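Local coordinates for protein LipS lipolytic enzyme (Unidentified, PDB 4FBL) that probably hydrolyses the ester bonds of lipids, as a thermostable lipase of the alpha/beta hydrolase fold, at residues S180-A184 / E185-E189; P193-V197 / P198-H202; H230-P233 / P234-E238; L269-E272 / R273-F277. One frame throughout, in Å; residues are numbered along the deposited sequence.

In the fold
Contacts 1 and 3 supply residues to the pocket that holds spermidine, contact 2 lies further off, and contact 4 lies apart on the last helix. Ser180, Asp181 and Glu189 of contact 1 and Val231 of contact 3 belong to this pocket, and the two contacts touch: Asp181 OD2 lies 3.0 Å from His230 N, a probable hydrogen bond, and Asp181 CB packs 3.7 Å from Val231 CG2. Contact 2 continues the chain from contact 1, with centres about 22 Å apart; its Thr195 side chain lies about 8 Å from the spermidine. The probable triad, Ser128, Asp229 and His259, adjoins contact 3. Contacts 2 and 4, their centres about 32 Å apart, lie on opposite sides of the chain's centre.

Contact 1 of 4, residues S180-A184 / E185-E189; sequences SDIKA and EGVKE. With SPD (spermidine), chain I.
From Ala184 to Val187 the backbone makes a type II beta turn, with Gly186 at its third position (phi 89°), and the chain then returns until the CA atoms of Ser180 and Glu189 are 5.5 Å apart. The turn's closing bond, Val187 N to Ala184 O, is weak at 3.5 Å; apolar contacts lie beside it: Val187 CG2 reaches Ala184 CB at 3.8 Å, while the Val187 side chain crosses that of Ile182 at about a right angle, Ile182 CG2 meeting Val187 CB at 3.8 Å. At the open end Ser180 OG accepts a weak bond from Glu189 N (3.4 Å) and also meets a water at 2.8 Å. With CG anti to the backbone N (chi1 178°) and an extended chain, Glu189 sends its carboxylate past Ser180 toward the spermidine. Ser180 N points almost straight at Glu189 OE1, 3.0 Å away (176° at the hydrogen), although OE1 is modelled too close to the ligand and its position is less certain. The loop joins strand 174-176 to strand 194-196; beside it, the Asp264 carboxylate accepts bonds from Lys183 N and Ala184 N, and Asp181 pairs through its backbone with Val260, in the loop that leads to helix 267-279.

Contact 2 of 4, residues P193-V197 / P198-H202; sequences PVTPV and PAIKH
Two backbone bonds bend the chain here: Ala199 N donates to Pro196 O at 3.0 Å, and Ile200 N to Val197 O, also at 3.0 Å. Both donors stand above the plane of the carbonyl they address; the second is 52° out of it. Val197 O is gripped again by a water at 2.9 Å, which in turn accepts from Lys201 N and so relays the carbonyl to the first turn of the helix. The Lys201 chain, straight at its second torsion, folds back at the third and fourth until NZ lies in the carbonyl plane of Pro198, on a lone pair of its O at 2.8 Å. Apolar groups lie further out. Thr195 crosses Ile200 at about a right angle, its CG2 4.0 Å from Ile200 CG1; Thr195 OG1, on the other branch, bonds to Pro176 O. Val197 CG2 and Ile200 CD1 meet more loosely at 4.3 Å, and Met96 of helix 93-97 covers Pro196 and Ala199. This is a strand-to-helix turn, leading from the two-stranded antiparallel sheet of 174-176 and 194-196 into helix 200-213, within the insertion between strands 147-151 and 221-226 where alpha/beta hydrolases commonly carry their cap or lid.

Contact 3 of 4, residues H230-P233 / P234-E238; sequences HVVP and PHNGE
Pro233 O receives the backbone N-H of Asn236 at 2.9 Å, with 156° at the hydrogen; the donor stands above the carbonyl plane, 44° out of it. One residue on, Gly237 N repeats the pattern by donating to Pro234 O at 3.0 Å. The change of course falls at the two prolines: Pro233 is still extended (psi 132°), whereas Pro234 already has helical backbone angles. The rings of the two are in contact along the chain, Pro233 CB lying 3.9 Å from Pro234 CD. The Asn236 side chain lies alongside the Pro233 ring and points the same way; Asn236 CB, placed by the turn itself, is 3.2 Å from Pro233 O. Val232 approaches across this side chain at about a right angle. Its CG1, anti to the backbone N, touches Asn236 CG at 3.9 Å.

In the alpha/beta hydrolase fold the loop after the last strand but one of the sheet commonly bears the acid of the catalytic triad; the loop after strand 221-226 fits that pattern: Asp229 OD1 accepts from both Val231 N and Val232 N, and Asp229, His259 and Ser128 probably form the triad. Val231 and Val232 both pack on His259, and Val231 touches the bound spermidine as well, so the beginning of this segment lines the pocket while its end enters helix 235-243. Pro234, at the approach to that helix, and Glu238 within it meet Trp253 of edge strand 249-254, while Asn236 rests against Leu155.

Contact 4 of 4, residues L269-E272 / R273-F277; sequences LILE and RSLAF
Leu271 and Leu275, one helical turn apart, run side by side and point the same way, touching through their CD1 atoms at 3.8 Å. Their first torsions differ: Leu271 CG is anti to the backbone N (chi1 176°), whereas Leu275 CG sits beside it (chi1 -79°), which lets the two branched ends converge although the Leu271 side chain sets out away from its partner. Leu269 and Arg273 slant across one another instead. The Arg273 chain bends at its second and third torsions and presents one face of the guanidinium to Leu269 CD1, which stands 3.7 Å above that plane, offset toward the rim. Glu272 comes from another side: its carboxylate is turned 82° to the guanidinium plane, and Glu272 OE1 remains 4.8 Å from Arg273 NE, too far for a salt bridge, although the opposite charges may still attract weakly.

Ser274 turns its hydroxyl back on the helix. Ile270 O accepts both Ser274 OG at 2.7 Å and Ser274 N at 2.9 Å, from opposite faces of its carbonyl plane, so this buried hydroxyl is satisfied by the preceding turn. Arg273 N to Leu269 O and Leu275 N to Leu271 O, each 2.8 Å, continue the regular i to i+4 bonding.

The leucine pair faces helix 68-76, Leu271 meeting Phe69 and Leu70 and Leu275 meeting Phe74; Ile270 and Ser274 rest on strand 147-151 through Ile151 and Met149. A C-terminal helix packed on the central sheet beside an early helix, following the loop of the probable catalytic histidine, is characteristic of the alpha/beta hydrolase fold.

Contact 1 of 4, residues S180-A184 / E185-E189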
# COMPACT_ATOMS: atom_id res chain seq x y z
N SER C 180 12.50 -17.07 10.94
CA SER C 180 13.92 -17.46 11.05
C SER C 180 14.81 -17.44 9.76
O SER C 180 15.30 -18.47 9.32
CB SER C 180 14.01 -18.81 11.77
OG SER C 180 12.94 -19.01 12.71
N ASP C 181 14.97 -16.28 9.12
CA ASP C 181 16.09 -16.04 8.24
C ASP C 181 17.18 -15.44 9.21
O ASP C 181 17.16 -14.21 9.47
CB ASP C 181 15.74 -15.02 7.12
CG ASP C 181 16.95 -14.58 6.34
OD1 ASP C 181 17.79 -15.45 6.08
OD2 ASP C 181 17.15 -13.37 5.97
N ILE C 182 18.11 -16.29 9.71
CA ILE C 182 19.00 -15.98 10.86
C ILE C 182 20.37 -16.55 10.49
O ILE C 182 20.46 -17.69 10.12
CB ILE C 182 18.45 -16.58 12.18
CG1 ILE C 182 17.23 -15.81 12.60
CG2 ILE C 182 19.55 -16.50 13.35
CD1 ILE C 182 16.36 -16.41 13.67
N LYS C 183 21.44 -15.75 10.48
CA LYS C 183 22.72 -16.32 10.11
C LYS C 183 23.32 -17.30 11.17
O LYS C 183 23.80 -18.39 10.80
CB LYS C 183 23.74 -15.24 9.73
CG LYS C 183 24.98 -15.83 9.02
CD LYS C 183 25.91 -14.74 8.70
CE LYS C 183 27.10 -15.27 7.95
NZ LYS C 183 27.89 -14.09 7.56
N ALA C 184 23.27 -16.92 12.45
CA ALA C 184 23.72 -17.75 13.58
C ALA C 184 22.99 -19.10 13.60
O ALA C 184 21.74 -19.19 13.64
CB ALA C 184 23.51 -17.05 14.91
N GLU C 185 23.80 -20.16 13.69
CA GLU C 185 23.35 -21.52 13.50
C GLU C 185 22.55 -21.91 14.71
O GLU C 185 22.88 -21.49 15.81
CB GLU C 185 24.58 -22.42 13.26
CG GLU C 185 24.63 -23.75 13.99
CD GLU C 185 25.56 -24.74 13.26
OE1 GLU C 185 26.74 -24.37 12.95
OE2 GLU C 185 25.09 -25.86 12.98
N GLY C 186 21.47 -22.65 14.51
CA GLY C 186 20.73 -23.12 15.67
C GLY C 186 19.64 -22.20 16.20
O GLY C 186 18.71 -22.70 16.84
N VAL C 187 19.71 -20.89 15.90
CA VAL C 187 18.83 -19.93 16.62
C VAL C 187 17.36 -20.00 16.14
O VAL C 187 17.07 -19.93 14.91
CB VAL C 187 19.34 -18.49 16.55
CG1 VAL C 187 18.40 -17.54 17.29
CG2 VAL C 187 20.72 -18.39 17.11
N LYS C 188 16.44 -20.13 17.09
CA LYS C 188 15.05 -20.22 16.70
C LYS C 188 14.19 -18.98 16.99
O LYS C 188 14.37 -18.32 18.00
CB LYS C 188 14.43 -21.51 17.20
CG LYS C 188 14.90 -22.75 16.32
CD LYS C 188 13.75 -23.56 15.61
CE LYS C 188 12.78 -22.66 14.73
NZ LYS C 188 11.40 -22.56 15.40
N GLU C 189 13.27 -18.66 16.09
CA GLU C 189 12.34 -17.53 16.31
C GLU C 189 10.98 -18.05 16.60
O GLU C 189 10.55 -18.97 15.98
CB GLU C 189 12.26 -16.66 15.06
CG GLU C 189 11.26 -15.50 15.23
CD GLU C 189 11.01 -14.64 13.95
OE1 GLU C 189 11.50 -14.94 12.80
OE2 GLU C 189 10.30 -13.63 14.13
N1 SPD I . 13.32 -14.37 8.44
C2 SPD I . 12.14 -14.47 9.22
C3 SPD I . 11.53 -13.05 9.48
C4 SPD I . 10.74 -13.06 10.78
C5 SPD I . 9.27 -13.43 10.58
N6 SPD I . 8.52 -12.61 11.52
C7 SPD I . 9.20 -11.67 12.38
C8 SPD I . 9.60 -10.36 11.69
C9 SPD I . 9.42 -10.28 10.17
N10 SPD I . 10.64 -9.79 9.57
O HOH W 1 10.20 -19.35 12.66

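Contact 2 of 4, residues P193-V197 / P198-H202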
# COMPACT_ATOMS: atom_id res chain seq x y z
N PRO C 193 4.32 -20.79 11.69
CA PRO C 193 4.93 -21.70 10.77
C PRO C 193 4.37 -21.55 9.31
O PRO C 193 4.96 -22.11 8.33
CB PRO C 193 4.58 -23.08 11.38
CG PRO C 193 3.22 -22.88 11.97
CD PRO C 193 3.40 -21.48 12.62
N VAL C 194 3.29 -20.76 9.19
CA VAL C 194 2.60 -20.48 7.91
C VAL C 194 2.33 -18.93 7.82
O VAL C 194 2.22 -18.21 8.88
CB VAL C 194 1.25 -21.27 7.79
CG1 VAL C 194 1.49 -22.80 7.88
CG2 VAL C 194 0.19 -20.88 8.88
N THR C 195 2.26 -18.43 6.59
CA THR C 195 1.71 -17.07 6.31
C THR C 195 0.22 -17.09 5.94
O THR C 195 -0.16 -17.74 4.94
CB THR C 195 2.46 -16.53 5.16
OG1 THR C 195 3.85 -16.53 5.52
CG2 THR C 195 1.96 -15.10 4.82
N PRO C 196 -0.65 -16.49 6.77
CA PRO C 196 -2.08 -16.41 6.44
C PRO C 196 -2.29 -15.35 5.31
O PRO C 196 -2.05 -14.13 5.47
CB PRO C 196 -2.74 -15.87 7.71
CG PRO C 196 -1.65 -15.71 8.68
CD PRO C 196 -0.35 -15.75 8.01
N VAL C 197 -2.67 -15.86 4.15
CA VAL C 197 -2.84 -15.05 2.92
C VAL C 197 -3.66 -13.77 3.05
O VAL C 197 -3.20 -12.70 2.60
CB VAL C 197 -3.31 -15.99 1.78
CG1 VAL C 197 -3.77 -15.17 0.51
CG2 VAL C 197 -2.16 -16.81 1.40
N PRO C 198 -4.82 -13.82 3.72
CA PRO C 198 -5.56 -12.56 3.75
C PRO C 198 -4.85 -11.40 4.47
O PRO C 198 -5.35 -10.29 4.34
CB PRO C 198 -6.83 -12.89 4.53
CG PRO C 198 -7.00 -14.38 4.29
CD PRO C 198 -5.60 -14.90 4.34
N ALA C 199 -3.80 -11.67 5.27
CA ALA C 199 -3.23 -10.62 6.13
C ALA C 199 -2.24 -9.95 5.24
O ALA C 199 -1.81 -8.88 5.56
CB ALA C 199 -2.56 -11.18 7.42
N ILE C 200 -1.82 -10.58 4.12
CA ILE C 200 -0.75 -9.99 3.25
C ILE C 200 -1.00 -8.53 2.71
O ILE C 200 -0.07 -7.69 2.63
CB ILE C 200 -0.40 -10.92 2.02
CG1 ILE C 200 0.17 -12.31 2.55
CG2 ILE C 200 0.45 -10.18 0.98
CD1 ILE C 200 0.49 -13.39 1.45
N LYS C 201 -2.25 -8.25 2.39
CA LYS C 201 -2.60 -6.91 1.85
C LYS C 201 -2.22 -5.77 2.89
O LYS C 201 -1.64 -4.72 2.53
CB LYS C 201 -4.07 -6.88 1.42
CG LYS C 201 -5.06 -6.86 2.54
CD LYS C 201 -6.55 -6.88 2.10
CE LYS C 201 -6.95 -8.21 1.44
NZ LYS C 201 -7.15 -9.35 2.42
N HIS C 202 -2.43 -6.07 4.17
CA HIS C 202 -2.07 -5.16 5.29
C HIS C 202 -0.61 -4.96 5.48
O HIS C 202 -0.21 -3.84 5.85
CB HIS C 202 -2.76 -5.74 6.51
CG HIS C 202 -4.24 -5.75 6.30
ND1 HIS C 202 -5.02 -6.90 6.26
CD2 HIS C 202 -5.08 -4.71 6.10
CE1 HIS C 202 -6.28 -6.56 6.03
NE2 HIS C 202 -6.34 -5.23 5.95
O HOH W 2 -4.11 -10.25 1.39

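Contact 3 of 4, residues H230-P233 / P234-E238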
# COMPACT_ATOMS: atom_id res chain seq x y z
N HIS C 230 17.33 -12.02 3.32
CA HIS C 230 16.57 -12.87 2.41
C HIS C 230 15.05 -12.62 2.50
O HIS C 230 14.30 -13.27 1.80
CB HIS C 230 16.91 -14.38 2.62
CG HIS C 230 18.39 -14.64 2.78
ND1 HIS C 230 19.31 -14.31 1.80
CD2 HIS C 230 19.12 -15.09 3.84
CE1 HIS C 230 20.54 -14.56 2.24
NE2 HIS C 230 20.44 -15.04 3.48
N VAL C 231 14.62 -11.67 3.36
CA VAL C 231 13.18 -11.39 3.55
C VAL C 231 12.79 -10.00 2.98
O VAL C 231 11.90 -9.91 2.17
CB VAL C 231 12.81 -11.60 4.99
CG1 VAL C 231 11.29 -11.42 5.21
CG2 VAL C 231 13.18 -13.01 5.34
N VAL C 232 13.50 -8.95 3.40
CA VAL C 232 13.17 -7.62 3.12
C VAL C 232 14.41 -7.12 2.46
O VAL C 232 15.52 -7.31 3.00
CB VAL C 232 12.94 -6.73 4.42
CG1 VAL C 232 12.98 -5.20 4.08
CG2 VAL C 232 11.63 -7.07 5.15
N PRO C 233 14.26 -6.49 1.28
CA PRO C 233 15.39 -5.93 0.58
C PRO C 233 16.21 -4.87 1.37
O PRO C 233 15.65 -3.95 1.93
CB PRO C 233 14.76 -5.32 -0.71
CG PRO C 233 13.51 -6.19 -0.98
CD PRO C 233 13.00 -6.46 0.48
N PRO C 234 17.56 -5.03 1.38
CA PRO C 234 18.46 -4.23 2.15
C PRO C 234 18.43 -2.76 1.73
O PRO C 234 18.72 -1.81 2.53
CB PRO C 234 19.81 -4.84 1.80
CG PRO C 234 19.52 -6.33 1.73
CD PRO C 234 18.22 -6.26 0.87
N HIS C 235 18.12 -2.56 0.46
CA HIS C 235 18.02 -1.24 -0.08
C HIS C 235 16.94 -0.41 0.69
O HIS C 235 16.92 0.81 0.60
CB HIS C 235 17.70 -1.38 -1.59
CG HIS C 235 17.40 -0.08 -2.22
ND1 HIS C 235 16.11 0.29 -2.56
CD2 HIS C 235 18.21 0.97 -2.53
CE1 HIS C 235 16.15 1.52 -3.08
NE2 HIS C 235 17.40 1.95 -3.06
N ASN C 236 16.04 -1.09 1.41
CA ASN C 236 15.12 -0.39 2.33
C ASN C 236 15.85 0.60 3.26
O ASN C 236 15.33 1.68 3.46
CB ASN C 236 14.23 -1.33 3.11
CG ASN C 236 12.99 -1.76 2.32
OD1 ASN C 236 12.96 -2.80 1.65
ND2 ASN C 236 11.98 -0.97 2.40
N GLY C 237 17.04 0.28 3.76
CA GLY C 237 17.78 1.20 4.64
C GLY C 237 18.17 2.48 3.91
O GLY C 237 18.09 3.61 4.48
N GLU C 238 18.60 2.34 2.63
CA GLU C 238 18.97 3.54 1.81
C GLU C 238 17.78 4.42 1.51
O GLU C 238 17.86 5.65 1.60
CB GLU C 238 19.75 3.14 0.53
CG GLU C 238 21.12 2.52 0.93
CD GLU C 238 21.83 1.71 -0.15
OE1 GLU C 238 23.05 2.00 -0.33
OE2 GLU C 238 21.22 0.77 -0.76

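Contact 4 of 4, residues L269-E272 / R273-F277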
# COMPACT_ATOMS: atom_id res chain seq x y z
N LEU C 269 25.57 -5.62 19.35
CA LEU C 269 25.84 -4.33 18.68
C LEU C 269 24.56 -3.46 18.54
O LEU C 269 24.56 -2.24 18.87
CB LEU C 269 26.45 -4.60 17.31
CG LEU C 269 26.72 -3.35 16.43
CD1 LEU C 269 27.82 -2.48 17.00
CD2 LEU C 269 27.15 -3.79 15.05
N ILE C 270 23.44 -4.10 18.17
CA ILE C 270 22.17 -3.36 17.98
C ILE C 270 21.75 -2.80 19.39
O ILE C 270 21.35 -1.67 19.49
CB ILE C 270 21.01 -4.29 17.43
CG1 ILE C 270 21.31 -4.74 16.00
CG2 ILE C 270 19.62 -3.55 17.50
CD1 ILE C 270 20.40 -5.94 15.53
N LEU C 271 21.84 -3.61 20.45
CA LEU C 271 21.37 -3.14 21.78
C LEU C 271 22.27 -2.03 22.22
O LEU C 271 21.81 -0.97 22.73
CB LEU C 271 21.44 -4.29 22.80
CG LEU C 271 21.10 -3.98 24.25
CD1 LEU C 271 19.73 -3.26 24.42
CD2 LEU C 271 21.19 -5.24 25.08
N GLU C 272 23.58 -2.30 22.10
CA GLU C 272 24.58 -1.26 22.57
C GLU C 272 24.40 0.09 21.85
O GLU C 272 24.33 1.15 22.46
CB GLU C 272 26.04 -1.76 22.44
CG GLU C 272 27.05 -0.88 23.19
CD GLU C 272 27.36 0.52 22.51
OE1 GLU C 272 27.34 0.62 21.24
OE2 GLU C 272 27.62 1.52 23.27
N ARG C 273 24.37 0.06 20.52
CA ARG C 273 24.22 1.33 19.76
C ARG C 273 22.83 1.96 19.95
O ARG C 273 22.70 3.13 19.89
CB ARG C 273 24.50 1.11 18.25
CG ARG C 273 25.85 0.56 18.05
CD ARG C 273 26.94 1.66 18.01
NE ARG C 273 27.36 1.79 16.61
CZ ARG C 273 28.55 1.38 16.12
NH1 ARG C 273 29.53 0.89 16.90
NH2 ARG C 273 28.78 1.48 14.84
N SER C 274 21.77 1.16 20.15
CA SER C 274 20.43 1.72 20.38
C SER C 274 20.44 2.38 21.74
O SER C 274 19.90 3.47 21.87
CB SER C 274 19.29 0.66 20.34
OG SER C 274 19.30 0.02 19.03
N LEU C 275 21.03 1.74 22.75
CA LEU C 275 21.11 2.39 24.14
C LEU C 275 21.92 3.70 24.06
O LEU C 275 21.51 4.75 24.60
CB LEU C 275 21.80 1.42 25.11
CG LEU C 275 20.97 0.28 25.68
CD1 LEU C 275 21.85 -0.78 26.42
CD2 LEU C 275 19.90 0.87 26.61
N ALA C 276 23.03 3.65 23.32
CA ALA C 276 23.88 4.85 23.12
C ALA C 276 23.08 6.03 22.45
O ALA C 276 23.18 7.26 22.81
CB ALA C 276 25.12 4.46 22.31
N PHE C 277 22.30 5.65 21.46
CA PHE C 277 21.48 6.57 20.71
C PHE C 277 20.40 7.22 21.58
O PHE C 277 20.16 8.45 21.52
CB PHE C 277 20.81 5.75 19.58
CG PHE C 277 19.80 6.58 18.72
CD1 PHE C 277 20.26 7.52 17.78
CD2 PHE C 277 18.44 6.42 18.90
CE1 PHE C 277 19.30 8.27 17.01
CE2 PHE C 277 17.50 7.19 18.17
CZ PHE C 277 17.90 8.05 17.23